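Local coordinates for protein HepC.19480.a.B1 (PDB 6MTZ) that is of unknown function but probably acts as a two-domain DHH-family phosphoesterase, at residues A[25-30]-A[150-155]; A[116-121]-A[126-131]; A[257-262]-A[266-271]; A[291-296]-A[350-355]. All blocks are in the same frame, centred on the assembly; numbering follows the deposited sequence.

Interaction 1: A[25-30]-A[150-155]; sequences QLVSKQ and PLVEMV. With EDO (1,2-ethanediol), chain C.
Like meets like in this sparse contact: Leu-26 meets Leu-151 and Val-27 meets Val-152, and the matching residues have nearly matching torsions. Both leucines are extended in an uncommon way, with chi2 close to anti (153° in Leu-26, 156° in Leu-151), which carries their CD1 methyls toward each other; Leu-26 CD1 and Leu-151 CD1 stop 4.3 Å apart. The valines meet more closely, methyl to methyl, with Val-27 CG2 3.7 Å from Val-152 CG2. In each valine it is the branch beside the backbone N that touches, and the two side chains cross at about a right angle. The backbones stay well separated, Val-27 CA lying 8.1 Å from Val-152 CA. Helix 125-136 closes the valine side, where Val-27 packs on Thr-126 and Val-129, while Leu-201 of helix 190-203 covers Leu-26. Between helices 145-159 and 125-136, a 1,2-ethanediol, probably from the crystallisation liquor, sits with its C2 3.6 Å from Val-152 CG1. Its O1 donates to Glu-153 OE1 at 2.8 Å, and Glu-153 OE1 also forms a salt bridge with Lys-127 NZ. Between residues 25-30 and 150-155 the contact is therefore one of buried methyls, held by dispersion, whereas the Glu-153 and Lys-127 salt bridge lies away from these methyls.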
# COMPACT_ATOMS: atom_id res chain seq x y z
N GLN A 25 -5.50 9.28 -5.10
CA GLN A 25 -4.44 8.96 -6.05
C GLN A 25 -4.98 8.52 -7.40
O GLN A 25 -4.30 8.72 -8.42
CB GLN A 25 -3.55 7.88 -5.45
CG GLN A 25 -2.78 8.41 -4.26
CD GLN A 25 -2.03 7.34 -3.51
OE1 GLN A 25 -2.50 6.21 -3.37
NE2 GLN A 25 -0.85 7.69 -3.02
N LEU A 26 -6.18 7.92 -7.45
CA LEU A 26 -6.87 7.80 -8.73
C LEU A 26 -7.04 9.17 -9.35
O LEU A 26 -6.79 9.36 -10.55
CB LEU A 26 -8.23 7.12 -8.55
CG LEU A 26 -9.06 6.84 -9.82
CD1 LEU A 26 -9.97 5.65 -9.60
CD2 LEU A 26 -9.91 8.03 -10.23
N VAL A 27 -7.46 10.14 -8.55
CA VAL A 27 -7.71 11.48 -9.07
C VAL A 27 -6.41 12.09 -9.56
O VAL A 27 -6.32 12.57 -10.70
CB VAL A 27 -8.38 12.35 -8.00
CG1 VAL A 27 -8.28 13.84 -8.39
CG2 VAL A 27 -9.85 11.93 -7.81
N SER A 28 -5.35 12.04 -8.74
CA SER A 28 -4.11 12.71 -9.12
C SER A 28 -3.49 12.08 -10.34
O SER A 28 -2.86 12.78 -11.14
CB SER A 28 -3.10 12.71 -7.97
OG SER A 28 -2.64 11.41 -7.67
N LYS A 29 -3.63 10.76 -10.52
CA LYS A 29 -3.09 10.13 -11.73
C LYS A 29 -3.84 10.57 -12.99
O LYS A 29 -3.33 10.39 -14.10
CB LYS A 29 -3.13 8.60 -11.63
CG LYS A 29 -2.00 8.02 -10.78
CD LYS A 29 -2.40 6.71 -10.14
CE LYS A 29 -1.85 5.55 -10.92
NZ LYS A 29 -0.39 5.51 -10.76
N GLN A 30 -5.04 11.14 -12.85
CA GLN A 30 -5.71 11.67 -14.02
C GLN A 30 -5.11 12.99 -14.48
O GLN A 30 -5.39 13.42 -15.60
CB GLN A 30 -7.21 11.83 -13.73
CG GLN A 30 -7.90 10.46 -13.48
CD GLN A 30 -8.14 9.68 -14.78
OE1 GLN A 30 -8.56 10.25 -15.79
NE2 GLN A 30 -7.84 8.38 -14.75
N PRO A 150 -18.54 12.12 -10.97
CA PRO A 150 -19.45 11.25 -10.19
C PRO A 150 -18.72 10.35 -9.21
O PRO A 150 -19.18 10.16 -8.08
CB PRO A 150 -20.17 10.45 -11.28
CG PRO A 150 -20.22 11.41 -12.42
CD PRO A 150 -18.86 12.04 -12.40
N LEU A 151 -17.59 9.78 -9.62
CA LEU A 151 -16.83 8.93 -8.70
C LEU A 151 -16.36 9.74 -7.50
O LEU A 151 -16.43 9.26 -6.36
CB LEU A 151 -15.65 8.29 -9.44
CG LEU A 151 -14.87 7.16 -8.74
CD1 LEU A 151 -14.19 6.28 -9.77
CD2 LEU A 151 -13.82 7.70 -7.80
N VAL A 152 -15.87 10.96 -7.73
CA VAL A 152 -15.44 11.81 -6.63
C VAL A 152 -16.60 12.08 -5.68
O VAL A 152 -16.47 11.93 -4.46
CB VAL A 152 -14.83 13.11 -7.17
CG1 VAL A 152 -14.70 14.13 -6.05
CG2 VAL A 152 -13.48 12.81 -7.80
N GLU A 153 -17.75 12.46 -6.23
CA GLU A 153 -18.90 12.78 -5.40
C GLU A 153 -19.37 11.56 -4.61
O GLU A 153 -19.77 11.68 -3.44
CB GLU A 153 -20.03 13.34 -6.28
CG GLU A 153 -21.19 13.94 -5.47
CD GLU A 153 -20.80 15.20 -4.68
OE1 GLU A 153 -19.74 15.81 -4.97
OE2 GLU A 153 -21.56 15.57 -3.76
N MET A 154 -19.31 10.37 -5.22
CA MET A 154 -19.67 9.14 -4.53
C MET A 154 -18.78 8.93 -3.31
O MET A 154 -19.28 8.69 -2.20
CB MET A 154 -19.54 7.94 -5.48
CG MET A 154 -19.50 6.57 -4.75
SD MET A 154 -18.76 5.22 -5.70
CE MET A 154 -17.01 5.46 -5.39
N VAL A 155 -17.47 9.02 -3.49
CA VAL A 155 -16.56 8.95 -2.35
C VAL A 155 -16.93 9.99 -1.31
O VAL A 155 -16.94 9.71 -0.11
CB VAL A 155 -15.10 9.10 -2.80
CG1 VAL A 155 -14.18 9.22 -1.59
CG2 VAL A 155 -14.68 7.91 -3.66
C1 EDO C . -17.33 16.32 -8.17
O1 EDO C . -18.61 16.32 -7.52
C2 EDO C . -16.31 17.06 -7.30
O2 EDO C . -16.11 18.40 -7.77

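Interaction 2: A[116-121]-A[126-131]; sequences WYFLDT and TKIVYE. With EDO (1,2-ethanediol), chain C.
Apolar contact between Phe-118 and Ile-128 joins strand 117-119, at the margin of the parallel sheet, to the helix that follows it. Ile-128 CG2 approaches the rim of the Phe-118 ring near its plane, 3.8 Å from Phe-118 CE2. With Phe-118 CG anti to its backbone N (chi1 176°), the ring reaches out from the strand toward the helix. The other branch of Ile-128 extends to Asp-120, just past the strand: Ile-128 CD1 lies 3.7 Å from Asp-120 O and 4.1 Å from Asp-120 CB. Ile-128 also packs on Leu-101 of the adjacent strand 95-102.

Polar links run through the connecting loop. Asp-120 OD2 and Glu-131 OE2 lie 6.7 Å apart, each paired with Arg-123 in a salt bridge. Asp-120 OD1 accepts a further hydrogen bond from the backbone N of Asn-122.

Contacts with the bound 1,2-ethanediol lie on the side of the helix turned to helix 145-159. The diol donates from O2 to Glu-131 OE1 at 2.9 Å and is also hydrogen-bonded to Glu-153; its O2 lies at the edge of the Tyr-130 ring, 3.5 Å from Tyr-130 CD2, and C2 of the diol is 3.7 Å from Lys-127 CE.

Ile-128 thus fastens the helix to the strand edge by apolar packing of both branches, while a single arginine probably offsets the two carboxylates that the strand and the helix bring near each other.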
# COMPACT_ATOMS: atom_id res chain seq x y z
N TRP A 116 0.87 26.04 3.57
CA TRP A 116 0.70 24.92 2.65
C TRP A 116 -0.19 23.83 3.22
O TRP A 116 -0.46 22.85 2.51
CB TRP A 116 2.06 24.30 2.28
CG TRP A 116 2.95 24.01 3.48
CD1 TRP A 116 3.92 24.82 4.00
CD2 TRP A 116 2.95 22.82 4.29
NE1 TRP A 116 4.52 24.22 5.08
CE2 TRP A 116 3.95 22.99 5.28
CE3 TRP A 116 2.21 21.63 4.27
CZ2 TRP A 116 4.21 22.03 6.24
CZ3 TRP A 116 2.48 20.67 5.24
CH2 TRP A 116 3.47 20.87 6.20
N TYR A 117 -0.64 23.95 4.47
CA TYR A 117 -1.42 22.91 5.13
C TYR A 117 -2.89 23.36 5.12
O TYR A 117 -3.25 24.31 5.82
CB TYR A 117 -0.90 22.68 6.54
CG TYR A 117 -1.39 21.45 7.29
CD1 TYR A 117 -2.75 21.22 7.49
CD2 TYR A 117 -0.48 20.55 7.85
CE1 TYR A 117 -3.19 20.13 8.20
CE2 TYR A 117 -0.93 19.44 8.55
CZ TYR A 117 -2.28 19.23 8.73
OH TYR A 117 -2.73 18.15 9.44
N PHE A 118 -3.71 22.69 4.31
CA PHE A 118 -5.09 23.09 4.08
C PHE A 118 -6.06 22.08 4.69
O PHE A 118 -6.03 20.89 4.34
CB PHE A 118 -5.38 23.24 2.58
CG PHE A 118 -6.82 23.54 2.28
CD1 PHE A 118 -7.31 24.83 2.43
CD2 PHE A 118 -7.69 22.55 1.90
CE1 PHE A 118 -8.64 25.12 2.18
CE2 PHE A 118 -9.02 22.83 1.66
CZ PHE A 118 -9.49 24.11 1.80
N LEU A 119 -6.95 22.57 5.55
CA LEU A 119 -7.93 21.75 6.25
C LEU A 119 -9.34 22.22 5.91
O LEU A 119 -9.67 23.40 6.10
CB LEU A 119 -7.68 21.80 7.76
CG LEU A 119 -8.72 21.13 8.67
CD1 LEU A 119 -8.93 19.70 8.23
CD2 LEU A 119 -8.26 21.17 10.12
N ASP A 120 -10.17 21.32 5.39
CA ASP A 120 -11.61 21.57 5.25
C ASP A 120 -12.34 20.33 5.74
O ASP A 120 -12.32 19.29 5.08
CB ASP A 120 -11.98 21.90 3.80
CG ASP A 120 -13.49 22.13 3.62
OD1 ASP A 120 -14.25 22.09 4.61
OD2 ASP A 120 -13.92 22.36 2.46
N THR A 121 -13.00 20.44 6.89
CA THR A 121 -13.64 19.28 7.51
C THR A 121 -14.96 18.90 6.86
O THR A 121 -15.55 17.89 7.24
CB THR A 121 -13.88 19.54 9.01
OG1 THR A 121 -14.85 20.59 9.17
CG2 THR A 121 -12.58 19.95 9.70
N THR A 126 -10.65 13.18 -1.13
CA THR A 126 -10.69 13.01 -2.58
C THR A 126 -11.31 14.22 -3.27
O THR A 126 -10.81 14.68 -4.30
CB THR A 126 -11.43 11.73 -2.94
OG1 THR A 126 -10.65 10.62 -2.52
CG2 THR A 126 -11.60 11.62 -4.45
N LYS A 127 -12.39 14.77 -2.71
CA LYS A 127 -13.03 15.91 -3.35
C LYS A 127 -12.16 17.16 -3.25
O LYS A 127 -12.05 17.92 -4.21
CB LYS A 127 -14.41 16.16 -2.75
CG LYS A 127 -15.22 17.25 -3.47
CD LYS A 127 -16.72 17.11 -3.18
CE LYS A 127 -17.56 18.10 -4.01
NZ LYS A 127 -18.97 18.19 -3.52
N ILE A 128 -11.52 17.36 -2.09
CA ILE A 128 -10.57 18.46 -1.95
C ILE A 128 -9.45 18.34 -3.00
O ILE A 128 -9.12 19.31 -3.68
CB ILE A 128 -9.99 18.50 -0.52
CG1 ILE A 128 -11.09 18.68 0.52
CG2 ILE A 128 -8.96 19.62 -0.40
CD1 ILE A 128 -10.60 18.52 1.94
N VAL A 129 -8.85 17.15 -3.12
CA VAL A 129 -7.81 16.94 -4.14
C VAL A 129 -8.35 17.29 -5.52
O VAL A 129 -7.70 18.00 -6.29
CB VAL A 129 -7.29 15.49 -4.11
CG1 VAL A 129 -6.35 15.25 -5.31
CG2 VAL A 129 -6.57 15.21 -2.80
N TYR A 130 -9.53 16.76 -5.86
CA TYR A 130 -10.05 16.96 -7.21
C TYR A 130 -10.21 18.44 -7.52
O TYR A 130 -9.78 18.93 -8.57
CB TYR A 130 -11.38 16.23 -7.41
CG TYR A 130 -11.93 16.52 -8.79
CD1 TYR A 130 -11.31 16.00 -9.91
CD2 TYR A 130 -13.02 17.38 -8.97
CE1 TYR A 130 -11.79 16.29 -11.20
CE2 TYR A 130 -13.50 17.69 -10.25
CZ TYR A 130 -12.88 17.15 -11.36
OH TYR A 130 -13.34 17.43 -12.63
N GLU A 131 -10.81 19.19 -6.60
CA GLU A 131 -11.08 20.59 -6.88
C GLU A 131 -9.78 21.39 -6.92
O GLU A 131 -9.63 22.30 -7.75
CB GLU A 131 -12.09 21.15 -5.88
CG GLU A 131 -13.52 20.83 -6.38
CD GLU A 131 -14.62 20.79 -5.32
OE1 GLU A 131 -15.75 20.42 -5.69
OE2 GLU A 131 -14.38 21.13 -4.14
C1 EDO C . -17.33 16.32 -8.17
O1 EDO C . -18.61 16.32 -7.52
C2 EDO C . -16.31 17.06 -7.30
O2 EDO C . -16.11 18.40 -7.77

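Interaction 3: A[257-262]-A[266-271]; sequences CSVYYQ and GFLSYS
Strands 258-261 and 264-270 form an antiparallel hairpin in which Val-259 and Gly-266 make a hydrogen-bonded pair, flanked by the non-hydrogen-bonded pair Ser-258 and Phe-267; the short strand axes run at 126° to each other. Val-259 N donates to Gly-266 O at 2.8 Å, and Gly-266 N returns a nearly straight bond to Val-259 O at 2.7 Å. A third bond, from Leu-268 N to Cys-257 O at 2.8 Å, continues the ladder.

Among the side chains, Cys-257 lies against the Phe-267 ring. Its CB sits over one face in a CH-pi contact, 3.6 Å from the Phe-267 ring centroid and 15° off the normal, displaced toward the CZ end. The sulfur approaches more obliquely, Cys-257 SG being 4.5 Å from the Phe-267 ring centroid. On the face shared by Val-259 and Leu-268, Val-259 has CG1 anti to the carbonyl carbon (chi1 -76°), and CG2 falls between the backbone N and the carbonyl carbon. Val-259 CG2 therefore lies 3.4 Å from Gly-266 O and 4.0 Å from Leu-268 CB. Phe-352 of helix 341-353 covers Val-259 on that face, while Phe-282 meets Phe-267.

Backbone bonding thus sets the register of the hairpin, while the thiol and ring pack on one face and Val-259 and Leu-268 on the other, with Ser-258 OG satisfied by the carbonyl of Lys-254.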
# COMPACT_ATOMS: atom_id res chain seq x y z
N CYS A 257 15.89 -10.88 -0.95
CA CYS A 257 15.20 -11.49 0.18
C CYS A 257 15.83 -12.81 0.64
O CYS A 257 15.22 -13.51 1.45
CB CYS A 257 13.72 -11.70 -0.16
SG CYS A 257 12.88 -10.15 -0.62
N SER A 258 17.02 -13.14 0.15
CA SER A 258 17.65 -14.42 0.49
C SER A 258 18.34 -14.34 1.84
O SER A 258 19.04 -13.37 2.13
CB SER A 258 18.66 -14.81 -0.57
OG SER A 258 18.02 -15.41 -1.67
N VAL A 259 18.14 -15.36 2.66
CA VAL A 259 18.80 -15.46 3.95
C VAL A 259 19.35 -16.88 4.07
O VAL A 259 18.89 -17.81 3.40
CB VAL A 259 17.84 -15.12 5.12
CG1 VAL A 259 17.64 -13.62 5.20
CG2 VAL A 259 16.49 -15.82 4.92
N TYR A 260 20.35 -17.04 4.94
CA TYR A 260 21.12 -18.28 4.98
C TYR A 260 21.24 -18.78 6.41
O TYR A 260 21.82 -18.10 7.27
CB TYR A 260 22.50 -18.07 4.36
CG TYR A 260 22.38 -17.58 2.93
CD1 TYR A 260 22.26 -16.22 2.65
CD2 TYR A 260 22.33 -18.48 1.86
CE1 TYR A 260 22.13 -15.76 1.35
CE2 TYR A 260 22.19 -18.02 0.55
CZ TYR A 260 22.09 -16.66 0.30
OH TYR A 260 21.96 -16.20 -0.98
N TYR A 261 20.67 -19.95 6.67
CA TYR A 261 20.76 -20.64 7.95
C TYR A 261 21.62 -21.88 7.75
O TYR A 261 21.19 -22.85 7.10
CB TYR A 261 19.37 -21.01 8.47
CG TYR A 261 19.40 -21.90 9.69
CD1 TYR A 261 19.67 -21.37 10.95
CD2 TYR A 261 19.15 -23.27 9.59
CE1 TYR A 261 19.70 -22.18 12.07
CE2 TYR A 261 19.18 -24.08 10.70
CZ TYR A 261 19.46 -23.54 11.94
OH TYR A 261 19.48 -24.34 13.05
N GLN A 262 22.82 -21.87 8.32
CA GLN A 262 23.77 -22.98 8.21
C GLN A 262 24.01 -23.25 6.74
O GLN A 262 24.53 -22.36 6.04
CB GLN A 262 23.25 -24.18 9.01
CG GLN A 262 23.00 -23.91 10.47
CD GLN A 262 22.74 -25.18 11.25
OE1 GLN A 262 22.33 -26.20 10.68
NE2 GLN A 262 22.98 -25.13 12.56
N GLY A 266 17.02 -19.66 2.60
CA GLY A 266 15.63 -19.32 2.78
C GLY A 266 15.30 -17.98 2.16
O GLY A 266 16.18 -17.19 1.81
N PHE A 267 14.00 -17.73 2.03
CA PHE A 267 13.47 -16.49 1.48
C PHE A 267 12.67 -15.81 2.59
O PHE A 267 11.78 -16.43 3.18
CB PHE A 267 12.58 -16.77 0.26
CG PHE A 267 12.03 -15.52 -0.41
CD1 PHE A 267 11.03 -14.76 0.19
CD2 PHE A 267 12.47 -15.15 -1.67
CE1 PHE A 267 10.52 -13.65 -0.43
CE2 PHE A 267 11.95 -14.03 -2.31
CZ PHE A 267 10.97 -13.28 -1.68
N LEU A 268 12.99 -14.54 2.85
CA LEU A 268 12.41 -13.79 3.96
C LEU A 268 11.44 -12.74 3.43
O LEU A 268 11.83 -11.86 2.65
CB LEU A 268 13.51 -13.13 4.79
CG LEU A 268 12.98 -12.04 5.72
CD1 LEU A 268 12.24 -12.67 6.87
CD2 LEU A 268 14.12 -11.18 6.22
N SER A 269 10.19 -12.83 3.86
CA SER A 269 9.19 -11.81 3.59
C SER A 269 8.77 -11.17 4.91
O SER A 269 9.19 -11.60 5.99
CB SER A 269 7.98 -12.41 2.86
OG SER A 269 7.22 -13.22 3.73
N TYR A 270 7.91 -10.14 4.83
CA TYR A 270 7.54 -9.34 5.99
C TYR A 270 6.08 -8.95 5.93
O TYR A 270 5.64 -8.42 4.91
CB TYR A 270 8.38 -8.08 6.08
CG TYR A 270 8.11 -7.20 7.28
CD1 TYR A 270 8.47 -7.60 8.56
CD2 TYR A 270 7.55 -5.93 7.12
CE1 TYR A 270 8.27 -6.79 9.65
CE2 TYR A 270 7.33 -5.09 8.23
CZ TYR A 270 7.69 -5.53 9.49
OH TYR A 270 7.49 -4.73 10.59
N SER A 271 5.35 -9.21 7.01
CA SER A 271 3.92 -8.91 7.21
C SER A 271 2.98 -9.77 6.36
O SER A 271 1.78 -9.47 6.29
CB SER A 271 3.60 -7.43 6.96
OG SER A 271 3.52 -7.14 5.56

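Interaction 4: A[291-296]-A[350-355]; sequences FYIDVN and EIFNNA
The mixed sheet of the C-terminal alpha/beta domain, probably the DHHA1-type domain, carries its last helix across one face, and Phe-291 and Ile-293 of strand 291-295 meet Phe-352 of that helix. Two residues apart, they share the face that looks to the helix, and Phe-352 comes to meet them from the opposite direction. Phe-352 CE2 lies at the edge of the Phe-291 ring, close to its plane and 3.8 Å from Phe-291 CZ. The planes are inclined at 78° and the ring centroids are 6.0 Å apart, an oblique aromatic pair. Phe-291 CG sits between its backbone N and carbonyl carbon (chi1 64°), which turns the ring out to Phe-352. Ile-293 is fully extended instead, and Ile-293 CD1 reaches Phe-352 CZ at 4.1 Å. The interaction is entirely apolar. Val-259 from the outermost strand 258-261 touches both Ile-293 and Phe-352, and Leu-314 of helix 311-318 lies against Phe-352. Phe-291 is bordered by Tyr-261 and by Leu-303 of strand 300-305, which places the cluster between strands 258-261, 291-295 and 300-305 and the helices 311-318 and 341-353.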
# COMPACT_ATOMS: atom_id res chain seq x y z
N PHE A 291 13.83 -23.14 2.69
CA PHE A 291 12.76 -22.78 3.59
C PHE A 291 12.25 -21.39 3.26
O PHE A 291 12.86 -20.64 2.50
CB PHE A 291 13.19 -22.86 5.06
CG PHE A 291 14.27 -21.90 5.44
CD1 PHE A 291 15.60 -22.17 5.15
CD2 PHE A 291 13.96 -20.72 6.11
CE1 PHE A 291 16.61 -21.29 5.51
CE2 PHE A 291 14.95 -19.81 6.47
CZ PHE A 291 16.29 -20.09 6.17
N TYR A 292 11.10 -21.08 3.83
CA TYR A 292 10.47 -19.79 3.70
C TYR A 292 10.26 -19.26 5.10
O TYR A 292 9.91 -20.02 6.01
CB TYR A 292 9.14 -19.92 2.93
CG TYR A 292 8.52 -18.60 2.54
CD1 TYR A 292 7.84 -17.83 3.47
CD2 TYR A 292 8.63 -18.11 1.24
CE1 TYR A 292 7.29 -16.62 3.13
CE2 TYR A 292 8.09 -16.89 0.89
CZ TYR A 292 7.41 -16.15 1.84
OH TYR A 292 6.86 -14.94 1.52
N ILE A 293 10.51 -17.97 5.30
CA ILE A 293 10.37 -17.37 6.62
C ILE A 293 9.70 -16.01 6.46
O ILE A 293 10.11 -15.20 5.62
CB ILE A 293 11.73 -17.26 7.34
CG1 ILE A 293 11.58 -16.58 8.70
CG2 ILE A 293 12.78 -16.56 6.47
CD1 ILE A 293 12.84 -16.64 9.55
N ASP A 294 8.63 -15.79 7.22
CA ASP A 294 7.93 -14.51 7.28
C ASP A 294 7.96 -14.00 8.71
O ASP A 294 7.76 -14.77 9.66
CB ASP A 294 6.48 -14.64 6.78
CG ASP A 294 5.75 -13.31 6.74
OD1 ASP A 294 6.01 -12.51 5.81
OD2 ASP A 294 4.91 -13.08 7.63
N VAL A 295 8.22 -12.71 8.87
CA VAL A 295 8.20 -12.03 10.16
C VAL A 295 7.17 -10.91 10.10
O VAL A 295 6.98 -10.29 9.05
CB VAL A 295 9.59 -11.46 10.52
CG1 VAL A 295 9.64 -11.03 11.98
CG2 VAL A 295 10.67 -12.49 10.22
N ASN A 296 6.50 -10.66 11.22
CA ASN A 296 5.61 -9.50 11.30
C ASN A 296 6.21 -8.45 12.23
O ASN A 296 7.30 -8.62 12.78
CB ASN A 296 4.19 -9.91 11.71
CG ASN A 296 4.09 -10.44 13.14
OD1 ASN A 296 5.00 -10.26 13.96
ND2 ASN A 296 2.96 -11.09 13.46
N GLU A 350 21.53 -11.22 11.52
CA GLU A 350 22.28 -11.26 12.77
C GLU A 350 21.98 -12.54 13.54
O GLU A 350 22.90 -13.22 14.00
CB GLU A 350 21.96 -10.02 13.62
N ILE A 351 20.70 -12.90 13.66
CA ILE A 351 20.34 -14.14 14.34
C ILE A 351 20.93 -15.35 13.62
O ILE A 351 21.53 -16.24 14.24
CB ILE A 351 18.81 -14.26 14.45
CG1 ILE A 351 18.25 -13.14 15.33
CG2 ILE A 351 18.43 -15.64 15.01
CD1 ILE A 351 16.74 -13.09 15.38
N PHE A 352 20.77 -15.41 12.29
CA PHE A 352 21.26 -16.56 11.53
C PHE A 352 22.78 -16.65 11.54
O PHE A 352 23.34 -17.75 11.41
CB PHE A 352 20.74 -16.51 10.09
CG PHE A 352 19.32 -16.99 9.93
CD1 PHE A 352 18.64 -17.58 10.99
CD2 PHE A 352 18.66 -16.87 8.71
CE1 PHE A 352 17.34 -18.04 10.84
CE2 PHE A 352 17.35 -17.33 8.55
CZ PHE A 352 16.69 -17.91 9.62
N ASN A 353 23.47 -15.52 11.72
CA ASN A 353 24.92 -15.52 11.56
C ASN A 353 25.61 -16.41 12.59
O ASN A 353 26.59 -17.09 12.27
CB ASN A 353 25.46 -14.10 11.64
CG ASN A 353 26.96 -14.05 11.51
OD1 ASN A 353 27.68 -14.04 12.51
ND2 ASN A 353 27.45 -14.03 10.28
N ASN A 354 25.11 -16.42 13.83
CA ASN A 354 25.68 -17.27 14.87
C ASN A 354 25.07 -18.66 14.90
O ASN A 354 25.53 -19.51 15.68
CB ASN A 354 25.49 -16.63 16.26
CG ASN A 354 26.34 -15.41 16.44
OD1 ASN A 354 27.56 -15.51 16.56
ND2 ASN A 354 25.70 -14.24 16.46
N ALA A 355 24.05 -18.92 14.09
CA ALA A 355 23.29 -20.15 14.18
C ALA A 355 24.08 -21.37 13.70
O ALA A 355 23.55 -22.48 13.68
CB ALA A 355 21.99 -20.02 13.40
OXT ALA A 355 25.25 -21.27 13.35

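How the interactions relate
Two pairs of contacts mark the two domains, on opposite sides of the chain's centre. Interactions 1 and 2 have centres 13 Å apart, and helix 125-136 of interaction 2 packs against both helices of interaction 1: Val-152 CG1 packs on Lys-127 CA at 3.6 Å, and one 1,2-ethanediol bridges Glu-153 and Glu-131. Interaction 2 is nested within the chain loop closed by interaction 1. Interactions 3 and 4, only 6 Å apart between centres, lie on neighbouring strands of the mixed sheet, where Ser-269 OG is probably hydrogen-bonded to Asp-294 OD1 at 2.5 Å. Between the pairs the centres are about 39 to 44 Å apart. In DHH-family enzymes the active site lies between two such domains.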